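ABC transporter substrate-binding protein (Vibrio cholerae, PDB 3LKV) probably serves as the periplasmic substrate-binding component of an ABC transporter, holding a free phenylalanine between its two lobes in this crystal. Local coordinates at residues A24-L29 and Y243-V248; E127-E131 and S164-I170; N139-I143 and G169-V173; L172-T176 and I190-S194. One frame throughout, in Å; residues are numbered along the deposited sequence.

Contact 1. Residues A24-L29 and Y243-V248; sequences ATRQGL and YYQIGV. With PHE (phenylalanine), chain B.
Gly28 and Gly247 face each other where segments 24-29 and 243-248, on helices 20-35 and 243-258 of a periplasmic-binding-protein fold, cross at -38°. Their CA atoms lie 4.1 Å apart and the segment axes approach to 6.3 Å, a closeness possible because neither residue carries a side chain, so each CA lies directly against the opposite backbone. Backbone carbonyls therefore meet CA-H groups directly. Gly247 CA lies 3.2 Å from Thr25 O, and the straightest of these CA-H...O contacts joins Tyr244 CA to Ala24 O, with 165° at the hydrogen. They supplement the carbonyls' ordinary helical bonds, as Thr25 O also accepts from Leu29 N.

Two tyrosines flank the Gly28-Gly247 crossing. With CG anti to the backbone N (chi1 175°), Tyr244 lays one ring face over Gly28, CE1 coming within 3.5 Å of Gly28 CA; its hydroxyl is bonded to Asp31. Tyr243 turns its ring the other way, past Thr25 OG1, which sits at the ring edge and is itself bonded to the carbonyl of Ala21.

Further out, Thr25 and Ile246 rest on Thr96 of strand 93-98, so the helix pair covers the parallel sheet. The far end of Tyr243 belongs to the ligand pocket: Asp122 OD2 holds its hydroxyl and also binds the phenylalanine, and Tyr243 OH approaches ligand atom CE2 to 3.5 Å.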
loop_
_atom_site.group_PDB
_atom_site.type_symbol
_atom_site.label_atom_id
_atom_site.label_comp_id
_atom_site.label_asym_id
_atom_site.label_seq_id
_atom_site.Cartn_x
_atom_site.Cartn_y
_atom_site.Cartn_z
ATOM N N ALA A 24 -11.596 5.918 0.353
ATOM C CA ALA A 24 -11.021 7.248 0.501
ATOM C C ALA A 24 -10.846 7.539 1.994
ATOM O O ALA A 24 -9.897 8.171 2.391
ATOM C CB ALA A 24 -11.893 8.357 -0.174
ATOM N N THR A 25 -11.792 7.100 2.812
ATOM C CA THR A 25 -11.689 7.310 4.222
ATOM C C THR A 25 -10.442 6.626 4.743
ATOM O O THR A 25 -9.685 7.201 5.505
ATOM C CB THR A 25 -12.910 6.773 4.954
ATOM O OG1 THR A 25 -14.074 7.451 4.467
ATOM C CG2 THR A 25 -12.799 7.022 6.409
ATOM N N ARG A 26 -10.219 5.398 4.306
ATOM C CA ARG A 26 -9.066 4.636 4.748
ATOM C C ARG A 26 -7.744 5.271 4.290
ATOM O O ARG A 26 -6.787 5.282 5.043
ATOM C CB ARG A 26 -9.167 3.188 4.262
ATOM C CG ARG A 26 -8.072 2.320 4.834
ATOM C CD ARG A 26 -8.237 0.876 4.618
ATOM N NE ARG A 26 -7.660 0.462 3.334
ATOM C CZ ARG A 26 -8.365 0.211 2.240
ATOM N NH1 ARG A 26 -9.681 0.353 2.225
ATOM N NH2 ARG A 26 -7.760 -0.156 1.147
ATOM N N GLN A 27 -7.687 5.783 3.068
ATOM C CA GLN A 27 -6.472 6.438 2.590
ATOM C C GLN A 27 -6.198 7.707 3.394
ATOM O O GLN A 27 -5.047 8.053 3.742
ATOM C CB GLN A 27 -6.623 6.813 1.118
ATOM C CG GLN A 27 -5.314 7.349 0.484
ATOM C CD GLN A 27 -4.168 6.348 0.540
ATOM O OE1 GLN A 27 -4.269 5.277 -0.035
ATOM N NE2 GLN A 27 -3.052 6.702 1.219
ATOM N N GLY A 28 -7.271 8.423 3.657
ATOM C CA GLY A 28 -7.190 9.622 4.481
ATOM C C GLY A 28 -6.645 9.367 5.880
ATOM O O GLY A 28 -5.836 10.145 6.406
ATOM N N LEU A 29 -7.069 8.260 6.463
ATOM C CA LEU A 29 -6.583 7.880 7.756
ATOM C C LEU A 29 -5.063 7.616 7.738
ATOM O O LEU A 29 -4.323 8.069 8.621
ATOM C CB LEU A 29 -7.334 6.649 8.228
ATOM C CG LEU A 29 -6.741 5.987 9.478
ATOM C CD1 LEU A 29 -6.703 6.957 10.654
ATOM C CD2 LEU A 29 -7.580 4.734 9.821
ATOM N N TYR A 243 -14.856 12.200 1.915
ATOM C CA TYR A 243 -14.515 11.092 2.809
ATOM C C TYR A 243 -12.992 11.027 3.055
ATOM O O TYR A 243 -12.557 10.525 4.088
ATOM C CB TYR A 243 -15.119 9.766 2.314
ATOM C CG TYR A 243 -16.583 9.700 2.611
ATOM C CD1 TYR A 243 -17.534 10.158 1.698
ATOM C CD2 TYR A 243 -17.024 9.235 3.827
ATOM C CE1 TYR A 243 -18.903 10.124 2.023
ATOM C CE2 TYR A 243 -18.351 9.208 4.161
ATOM C CZ TYR A 243 -19.303 9.664 3.278
ATOM O OH TYR A 243 -20.638 9.612 3.619
ATOM N N TYR A 244 -12.182 11.540 2.116
ATOM C CA TYR A 244 -10.728 11.556 2.348
ATOM C C TYR A 244 -10.458 12.438 3.575
ATOM O O TYR A 244 -9.747 12.036 4.452
ATOM C CB TYR A 244 -9.954 12.007 1.104
ATOM C CG TYR A 244 -8.483 12.143 1.335
ATOM C CD1 TYR A 244 -7.638 11.062 1.200
ATOM C CD2 TYR A 244 -7.926 13.353 1.690
ATOM C CE1 TYR A 244 -6.266 11.174 1.426
ATOM C CE2 TYR A 244 -6.542 13.487 1.888
ATOM C CZ TYR A 244 -5.724 12.389 1.775
ATOM O OH TYR A 244 -4.354 12.503 1.990
ATOM N N GLN A 245 -11.096 13.602 3.669
ATOM C CA GLN A 245 -10.851 14.491 4.802
ATOM C C GLN A 245 -11.373 13.954 6.099
ATOM O O GLN A 245 -10.821 14.231 7.169
ATOM C CB GLN A 245 -11.433 15.901 4.568
ATOM C CG GLN A 245 -10.684 16.732 3.495
ATOM C CD GLN A 245 -9.158 16.794 3.716
ATOM O OE1 GLN A 245 -8.676 16.831 4.852
ATOM N NE2 GLN A 245 -8.417 16.778 2.626
ATOM N N ILE A 246 -12.477 13.242 6.027
ATOM C CA ILE A 246 -12.983 12.540 7.222
ATOM C C ILE A 246 -11.946 11.521 7.697
ATOM O O ILE A 246 -11.703 11.365 8.872
ATOM C CB ILE A 246 -14.300 11.784 6.897
ATOM C CG1 ILE A 246 -15.443 12.773 6.668
ATOM C CG2 ILE A 246 -14.646 10.732 8.029
ATOM C CD1 ILE A 246 -16.748 12.079 6.083
ATOM N N GLY A 247 -11.326 10.806 6.775
ATOM C CA GLY A 247 -10.243 9.909 7.157
ATOM C C GLY A 247 -9.093 10.680 7.804
ATOM O O GLY A 247 -8.597 10.276 8.845
ATOM N N VAL A 248 -8.693 11.802 7.205
ATOM C CA VAL A 248 -7.655 12.633 7.802
ATOM C C VAL A 248 -8.015 13.065 9.214
ATOM O O VAL A 248 -7.199 12.964 10.138
ATOM C CB VAL A 248 -7.294 13.856 6.907
ATOM C CG1 VAL A 248 -6.278 14.826 7.631
ATOM C CG2 VAL A 248 -6.738 13.364 5.550
HETATM N N PHE B . -22.107 6.073 6.619
HETATM C CA PHE B . -22.132 4.637 6.129
HETATM C C PHE B . -22.253 3.696 7.359
HETATM O O PHE B . -22.676 4.205 8.438
HETATM C CB PHE B . -20.924 4.310 5.240
HETATM C CG PHE B . -21.045 4.872 3.826
HETATM C CD1 PHE B . -21.940 4.297 2.906
HETATM C CD2 PHE B . -20.305 5.963 3.425
HETATM C CE1 PHE B . -22.083 4.806 1.655
HETATM C CE2 PHE B . -20.434 6.473 2.169
HETATM C CZ PHE B . -21.319 5.922 1.267
HETATM O OXT PHE B . -21.993 2.473 7.327
#

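Contact 2. Residues E127-E131 and S164-I170; sequences EQHVE and SAAKHGI
Glu127 supplies the polar half of this contact, its carboxylate taking three donors from segment 164-170. His168 NE2 gives a hydrogen bond of 2.8 Å to Glu127 OE1, on the syn side and 23° out of the carboxylate plane. Lys167 NZ forms a salt bridge with the same oxygen, Glu127 OE1, at 3.2 Å, arriving from the opposite face of that plane. The other oxygen, OE2, accepts from Ser164 OG at 2.6 Å on its anti side. A bend at chi2 (65°) turns the Glu127 chain toward these donors, and with both oxygens engaged the carboxylate has little freedom to rotate.

A second carboxylate stands nearby: Glu131 OE2 lies 3.3 Å from His168 NE2, its plane nearly perpendicular to the ring. His168 ND1 is hydrogen-bonded to Lys134 NZ, so both ring nitrogens have partners.

The apolar part rests on Val130: its CG1 and Ile170 CD1 meet tip to tip at 3.9 Å, while Val130 CG2 packs against Ser164 OG.

Helix 152-167 ends in a Schellman motif, with Gly169 at positive phi, Ile170 N bonded to Ala165 O and Gly169 N to Ala166 O; this C-capping motif turns the chain so that His168 and Ile170 both lie against helix 126-136.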
loop_
_atom_site.group_PDB
_atom_site.type_symbol
_atom_site.label_atom_id
_atom_site.label_comp_id
_atom_site.label_asym_id
_atom_site.label_seq_id
_atom_site.Cartn_x
_atom_site.Cartn_y
_atom_site.Cartn_z
ATOM N N GLU A 127 -32.809 16.347 4.827
ATOM C CA GLU A 127 -33.705 17.480 4.541
ATOM C C GLU A 127 -33.140 18.357 3.424
ATOM O O GLU A 127 -33.814 18.721 2.452
ATOM C CB GLU A 127 -33.922 18.323 5.813
ATOM C CG GLU A 127 -34.692 19.692 5.623
ATOM C CD GLU A 127 -36.152 19.545 5.180
ATOM O OE1 GLU A 127 -36.752 20.590 4.790
ATOM O OE2 GLU A 127 -36.705 18.405 5.209
ATOM N N GLN A 128 -31.874 18.671 3.551
ATOM C CA GLN A 128 -31.220 19.454 2.530
ATOM C C GLN A 128 -31.199 18.705 1.173
ATOM O O GLN A 128 -31.396 19.312 0.121
ATOM C CB GLN A 128 -29.841 19.841 3.047
ATOM C CG GLN A 128 -29.118 20.894 2.309
ATOM C CD GLN A 128 -27.727 21.213 2.919
ATOM O OE1 GLN A 128 -27.349 20.716 3.990
ATOM N NE2 GLN A 128 -26.981 22.062 2.228
ATOM N N HIS A 129 -31.035 17.389 1.185
ATOM C CA HIS A 129 -31.078 16.638 -0.059
ATOM C C HIS A 129 -32.483 16.676 -0.719
ATOM O O HIS A 129 -32.594 16.768 -1.929
ATOM C CB HIS A 129 -30.675 15.165 0.150
ATOM C CG HIS A 129 -29.231 14.968 0.491
ATOM N ND1 HIS A 129 -28.749 13.789 1.004
ATOM C CD2 HIS A 129 -28.162 15.794 0.383
ATOM C CE1 HIS A 129 -27.445 13.895 1.206
ATOM N NE2 HIS A 129 -27.059 15.102 0.831
ATOM N N VAL A 130 -33.539 16.567 0.073
ATOM C CA VAL A 130 -34.878 16.630 -0.474
ATOM C C VAL A 130 -35.151 17.999 -1.090
ATOM O O VAL A 130 -35.748 18.101 -2.194
ATOM C CB VAL A 130 -35.904 16.349 0.607
ATOM C CG1 VAL A 130 -37.350 16.647 0.106
ATOM C CG2 VAL A 130 -35.721 14.889 1.096
ATOM N N GLU A 131 -34.737 19.044 -0.376
ATOM C CA GLU A 131 -34.943 20.410 -0.851
ATOM C C GLU A 131 -34.145 20.566 -2.121
ATOM O O GLU A 131 -34.622 21.163 -3.070
ATOM C CB GLU A 131 -34.624 21.494 0.218
ATOM C CG GLU A 131 -35.692 21.458 1.372
ATOM C CD GLU A 131 -35.437 22.351 2.639
ATOM O OE1 GLU A 131 -34.280 22.446 3.147
ATOM O OE2 GLU A 131 -36.455 22.903 3.166
ATOM N N SER A 164 -38.904 13.989 6.233
ATOM C CA SER A 164 -38.698 15.078 5.295
ATOM C C SER A 164 -39.562 14.970 4.012
ATOM O O SER A 164 -40.034 15.990 3.490
ATOM C CB SER A 164 -37.225 15.220 4.961
ATOM O OG SER A 164 -37.117 16.162 3.927
ATOM N N ALA A 165 -39.784 13.754 3.527
ATOM C CA ALA A 165 -40.709 13.528 2.387
ATOM C C ALA A 165 -42.107 14.023 2.736
ATOM O O ALA A 165 -42.689 14.820 1.988
ATOM C CB ALA A 165 -40.768 12.075 2.011
ATOM N N ALA A 166 -42.616 13.584 3.889
ATOM C CA ALA A 166 -43.925 14.032 4.397
ATOM C C ALA A 166 -44.004 15.567 4.597
ATOM O O ALA A 166 -44.966 16.193 4.159
ATOM C CB ALA A 166 -44.290 13.303 5.709
ATOM N N LYS A 167 -43.003 16.170 5.240
ATOM C CA LYS A 167 -42.957 17.638 5.366
ATOM C C LYS A 167 -43.094 18.377 4.017
ATOM O O LYS A 167 -43.696 19.435 3.964
ATOM C CB LYS A 167 -41.663 18.097 6.052
ATOM C CG LYS A 167 -41.355 19.578 5.860
ATOM C CD LYS A 167 -40.114 20.081 6.623
ATOM C CE LYS A 167 -40.017 21.618 6.520
ATOM N NZ LYS A 167 -38.646 22.055 6.843
ATOM N N HIS A 168 -42.532 17.829 2.944
ATOM C CA HIS A 168 -42.558 18.479 1.637
ATOM C C HIS A 168 -43.635 17.952 0.679
ATOM O O HIS A 168 -43.653 18.298 -0.503
ATOM C CB HIS A 168 -41.149 18.448 1.004
ATOM C CG HIS A 168 -40.212 19.450 1.621
ATOM N ND1 HIS A 168 -39.964 20.685 1.058
ATOM C CD2 HIS A 168 -39.517 19.419 2.783
ATOM C CE1 HIS A 168 -39.140 21.364 1.841
ATOM N NE2 HIS A 168 -38.859 20.620 2.897
ATOM N N GLY A 169 -44.545 17.144 1.192
ATOM C CA GLY A 169 -45.612 16.579 0.372
ATOM C C GLY A 169 -45.182 15.605 -0.720
ATOM O O GLY A 169 -45.856 15.475 -1.723
ATOM N N ILE A 170 -44.078 14.901 -0.516
ATOM C CA ILE A 170 -43.505 13.998 -1.506
ATOM C C ILE A 170 -43.734 12.565 -1.043
ATOM O O ILE A 170 -43.442 12.205 0.099
ATOM C CB ILE A 170 -41.979 14.279 -1.690
ATOM C CG1 ILE A 170 -41.785 15.626 -2.396
ATOM C CG2 ILE A 170 -41.271 13.187 -2.475
ATOM C CD1 ILE A 170 -40.370 16.142 -2.265
#

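Contact 3. Residues N139-I143 and G169-V173; sequences NVKSI and GIKLV
The strand starts at 142-143 and 171-173 pair in parallel, Ser142 bridging to Lys171 and Ile143 to Leu172 with CA atoms 4.7 and 4.9 Å apart. Three backbone hydrogen bonds join them: Lys171 N to Lys141 O at 3.0 Å, Ile143 N to Lys171 O at 2.8 Å, and Val173 N to Ile143 O at 2.7 Å. The middle one has an N-H...O angle of 167°.

On one face of the pair, Ile143 meets Ile170, just before the partner strand, and Leu172 on it. Ile170, with CG2 anti to its backbone N, presses that methyl against Ile143 CG1 at 3.5 Å, tighter than usual for two carbons. At roughly a right angle to this, Leu172 brings CD2 to 3.9 Å from Ile143 CB. Helix 126-136 covers this face through Ile133, which touches Val140 and Ile143, and helix 152-167 packs on Leu172.

The Ser142 side is more polar. Ser142 OG lies 3.5 Å from Val173 CG2 and is hydrogen-bonded to the carbonyl of Lys193.

Strand 142-147, helix 152-167 and strand 171-176 form a beta-alpha-beta unit. The contact's chemistry implies that the main-chain bonds fix the parallel register, and that the side chains on the Ile143 face make a purely aliphatic surface beneath helices 126-136 and 152-167.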
loop_
_atom_site.group_PDB
_atom_site.type_symbol
_atom_site.label_atom_id
_atom_site.label_comp_id
_atom_site.label_asym_id
_atom_site.label_seq_id
_atom_site.Cartn_x
_atom_site.Cartn_y
_atom_site.Cartn_z
ATOM N N ASN A 139 -41.022 19.470 -10.389
ATOM C CA ASN A 139 -42.275 18.702 -10.470
ATOM C C ASN A 139 -42.221 17.321 -9.811
ATOM O O ASN A 139 -43.101 16.499 -10.053
ATOM C CB ASN A 139 -42.688 18.539 -11.931
ATOM C CG ASN A 139 -43.040 19.868 -12.585
ATOM O OD1 ASN A 139 -42.423 20.262 -13.562
ATOM N ND2 ASN A 139 -44.006 20.572 -12.020
ATOM N N VAL A 140 -41.215 17.069 -8.952
ATOM C CA VAL A 140 -41.137 15.783 -8.237
ATOM C C VAL A 140 -42.360 15.597 -7.374
ATOM O O VAL A 140 -42.714 16.477 -6.620
ATOM C CB VAL A 140 -39.872 15.682 -7.345
ATOM C CG1 VAL A 140 -39.902 14.392 -6.500
ATOM C CG2 VAL A 140 -38.674 15.670 -8.212
ATOM N N LYS A 141 -43.019 14.458 -7.532
ATOM C CA LYS A 141 -44.090 14.033 -6.633
ATOM C C LYS A 141 -43.680 12.807 -5.827
ATOM O O LYS A 141 -44.255 12.521 -4.798
ATOM C CB LYS A 141 -45.374 13.714 -7.416
ATOM C CG LYS A 141 -45.855 14.873 -8.311
ATOM C CD LYS A 141 -46.100 16.192 -7.483
ATOM C CE LYS A 141 -47.298 17.075 -8.020
ATOM N NZ LYS A 141 -47.081 17.530 -9.430
ATOM N N SER A 142 -42.636 12.132 -6.285
ATOM C CA SER A 142 -42.316 10.811 -5.869
ATOM C C SER A 142 -40.797 10.595 -5.744
ATOM O O SER A 142 -40.045 10.876 -6.698
ATOM C CB SER A 142 -42.827 9.913 -6.984
ATOM O OG SER A 142 -43.184 8.725 -6.409
ATOM N N ILE A 143 -40.345 10.074 -4.609
ATOM C CA ILE A 143 -38.924 9.727 -4.439
ATOM C C ILE A 143 -38.825 8.256 -4.166
ATOM O O ILE A 143 -39.463 7.734 -3.234
ATOM C CB ILE A 143 -38.266 10.538 -3.326
ATOM C CG1 ILE A 143 -38.218 12.011 -3.703
ATOM C CG2 ILE A 143 -36.821 10.050 -3.040
ATOM C CD1 ILE A 143 -37.641 12.924 -2.573
ATOM N N GLY A 169 -44.545 17.144 1.192
ATOM C CA GLY A 169 -45.612 16.579 0.372
ATOM C C GLY A 169 -45.182 15.605 -0.720
ATOM O O GLY A 169 -45.856 15.475 -1.723
ATOM N N ILE A 170 -44.078 14.901 -0.516
ATOM C CA ILE A 170 -43.505 13.998 -1.506
ATOM C C ILE A 170 -43.734 12.565 -1.043
ATOM O O ILE A 170 -43.442 12.205 0.099
ATOM C CB ILE A 170 -41.979 14.279 -1.690
ATOM C CG1 ILE A 170 -41.785 15.626 -2.396
ATOM C CG2 ILE A 170 -41.271 13.187 -2.475
ATOM C CD1 ILE A 170 -40.370 16.142 -2.265
ATOM N N LYS A 171 -44.255 11.762 -1.942
ATOM C CA LYS A 171 -44.489 10.368 -1.712
ATOM C C LYS A 171 -43.145 9.614 -1.811
ATOM O O LYS A 171 -42.321 9.933 -2.661
ATOM C CB LYS A 171 -45.474 9.903 -2.797
ATOM C CG LYS A 171 -45.808 8.415 -2.807
ATOM C CD LYS A 171 -46.787 8.055 -3.980
ATOM C CE LYS A 171 -47.451 6.668 -3.792
ATOM N NZ LYS A 171 -46.586 5.511 -4.154
ATOM N N LEU A 172 -42.913 8.671 -0.898
ATOM C CA LEU A 172 -41.739 7.784 -0.910
ATOM C C LEU A 172 -42.102 6.447 -1.472
ATOM O O LEU A 172 -43.012 5.878 -1.020
ATOM C CB LEU A 172 -41.220 7.517 0.516
ATOM C CG LEU A 172 -40.261 8.534 1.070
ATOM C CD1 LEU A 172 -39.678 8.018 2.422
ATOM C CD2 LEU A 172 -39.157 8.794 0.033
ATOM N N VAL A 173 -41.362 5.951 -2.434
ATOM C CA VAL A 173 -41.537 4.618 -2.930
ATOM C C VAL A 173 -40.325 3.792 -2.536
ATOM O O VAL A 173 -39.225 4.081 -2.964
ATOM C CB VAL A 173 -41.630 4.625 -4.443
ATOM C CG1 VAL A 173 -41.852 3.194 -4.946
ATOM C CG2 VAL A 173 -42.773 5.546 -4.901
#

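Contact 4. Residues L172-T176 and I190-S194; sequences LVEAT and IAEKS. With ZN (zinc ion), chain E.
Val173 packs its CG1 methyl over the branch point of Ile190, 3.8 Å from Ile190 CB, the two side chains sliding past one another in opposite directions. Ile190 has CG1 between its backbone N and carbonyl carbon (chi1 66°), which leaves CG2 beside the N and facing the strand. That methyl touches both Val173 CG1 and Ala175 CB, the latter at 3.8 Å, while Ile190 CD1 runs on to Val173 O. The other branch of Val173, CG2, reaches the carbonyl oxygen of Lys193 at 3.7 Å.

These apolar contacts set the C-terminal part of helix 183-191 against edge strand 171-176 of the mixed sheet; a type I beta turn runs from Ala191 to Ser194. Ser194 OG steadies the turn by donating to Ile190 O at 2.8 Å, from above the carbonyl plane, and itself lies 3.8 Å from Val173 CB.

On the side of the turn away from Val173 sits a zinc ion. Ala191 O and Ser194 O bind it at 2.3 and 2.1 Å, two waters join them, and Thr221 OG1 completes the set. One water donates to both Glu192 O and Glu192 OE1, so the Glu192 carboxylate stands in the zinc's second shell, with OE1 4.2 Å from the metal.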
loop_
_atom_site.group_PDB
_atom_site.type_symbol
_atom_site.label_atom_id
_atom_site.label_comp_id
_atom_site.label_asym_id
_atom_site.label_seq_id
_atom_site.Cartn_x
_atom_site.Cartn_y
_atom_site.Cartn_z
ATOM N N LEU A 172 -42.913 8.671 -0.898
ATOM C CA LEU A 172 -41.739 7.784 -0.910
ATOM C C LEU A 172 -42.102 6.447 -1.472
ATOM O O LEU A 172 -43.012 5.878 -1.020
ATOM C CB LEU A 172 -41.220 7.517 0.516
ATOM C CG LEU A 172 -40.261 8.534 1.070
ATOM C CD1 LEU A 172 -39.678 8.018 2.422
ATOM C CD2 LEU A 172 -39.157 8.794 0.033
ATOM N N VAL A 173 -41.362 5.951 -2.434
ATOM C CA VAL A 173 -41.537 4.618 -2.930
ATOM C C VAL A 173 -40.325 3.792 -2.536
ATOM O O VAL A 173 -39.225 4.081 -2.964
ATOM C CB VAL A 173 -41.630 4.625 -4.443
ATOM C CG1 VAL A 173 -41.852 3.194 -4.946
ATOM C CG2 VAL A 173 -42.773 5.546 -4.901
ATOM N N GLU A 174 -40.520 2.760 -1.734
ATOM C CA GLU A 174 -39.420 2.047 -1.090
ATOM C C GLU A 174 -39.277 0.602 -1.504
ATOM O O GLU A 174 -40.273 -0.082 -1.686
ATOM C CB GLU A 174 -39.654 1.996 0.412
ATOM C CG GLU A 174 -40.096 3.300 1.046
ATOM C CD GLU A 174 -40.368 3.190 2.569
ATOM O OE1 GLU A 174 -39.961 2.188 3.244
ATOM O OE2 GLU A 174 -40.990 4.159 3.070
ATOM N N ALA A 175 -38.050 0.112 -1.589
ATOM C CA ALA A 175 -37.826 -1.306 -1.726
ATOM C C ALA A 175 -36.562 -1.690 -0.953
ATOM O O ALA A 175 -35.625 -0.890 -0.845
ATOM C CB ALA A 175 -37.709 -1.662 -3.142
ATOM N N THR A 176 -36.520 -2.896 -0.411
ATOM C CA THR A 176 -35.344 -3.298 0.319
ATOM C C THR A 176 -34.504 -4.225 -0.507
ATOM O O THR A 176 -35.000 -4.869 -1.401
ATOM C CB THR A 176 -35.664 -3.935 1.677
ATOM O OG1 THR A 176 -36.527 -5.047 1.495
ATOM C CG2 THR A 176 -36.304 -2.894 2.566
ATOM N N ILE A 190 -38.958 -0.233 -8.654
ATOM C CA ILE A 190 -39.531 1.057 -8.241
ATOM C C ILE A 190 -39.292 2.241 -9.172
ATOM O O ILE A 190 -39.887 3.309 -8.959
ATOM C CB ILE A 190 -39.039 1.472 -6.807
ATOM C CG1 ILE A 190 -37.519 1.751 -6.780
ATOM C CG2 ILE A 190 -39.417 0.411 -5.811
ATOM C CD1 ILE A 190 -37.038 2.482 -5.469
ATOM N N ALA A 191 -38.418 2.072 -10.159
ATOM C CA ALA A 191 -37.929 3.216 -10.907
ATOM C C ALA A 191 -39.068 3.887 -11.703
ATOM O O ALA A 191 -39.081 5.087 -11.808
ATOM C CB ALA A 191 -36.779 2.828 -11.830
ATOM N N GLU A 192 -40.042 3.131 -12.184
ATOM C CA GLU A 192 -41.128 3.710 -12.985
ATOM C C GLU A 192 -42.201 4.400 -12.128
ATOM O O GLU A 192 -42.934 5.261 -12.624
ATOM C CB GLU A 192 -41.746 2.649 -13.926
ATOM C CG GLU A 192 -40.738 2.106 -15.051
ATOM C CD GLU A 192 -40.254 3.178 -16.045
ATOM O OE1 GLU A 192 -40.446 4.418 -15.838
ATOM O OE2 GLU A 192 -39.673 2.787 -17.077
ATOM N N LYS A 193 -42.287 4.043 -10.850
ATOM C CA LYS A 193 -43.169 4.761 -9.911
ATOM C C LYS A 193 -42.446 5.946 -9.250
ATOM O O LYS A 193 -43.028 6.620 -8.417
ATOM C CB LYS A 193 -43.661 3.824 -8.781
ATOM C CG LYS A 193 -44.440 2.532 -9.201
ATOM C CD LYS A 193 -43.964 1.328 -8.350
ATOM C CE LYS A 193 -45.072 0.325 -8.000
ATOM N NZ LYS A 193 -45.598 -0.472 -9.141
ATOM N N SER A 194 -41.204 6.234 -9.623
ATOM C CA SER A 194 -40.463 7.286 -8.952
ATOM C C SER A 194 -40.082 8.369 -9.908
ATOM O O SER A 194 -39.750 8.084 -11.019
ATOM C CB SER A 194 -39.206 6.700 -8.332
ATOM O OG SER A 194 -39.556 5.655 -7.457
HETATM ZN ZN ZN E . -39.293 7.121 -12.888
HETATM O O HOH W 1 -41.328 7.125 -14.299
HETATM O O HOH W 2 -38.784 9.138 -13.901
#

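How the contacts relate
Starting from the N terminus, segment 24-29 pairs only with 243-248, after 213 residues, and the other three contacts fall within that span. Contact 1 thus ties helix 243-258 back to the lobe of the N-terminal parallel sheet. Contact 2 opens at 127-131 and closes at 164-170, linking helices 126-136 and 152-167. Contact 3 opens inside that loop, at 139-143, and ends on the same stretch, sharing Gly169 and Ile170, so helix packing and strand pairing meet there. Contact 4 starts from the strand that completes contact 3, sharing Leu172 and Val173, and closes at 190-194. Contacts 2 to 4 cluster in the mixed-sheet lobe, their centres 30 Å or more from that of contact 1.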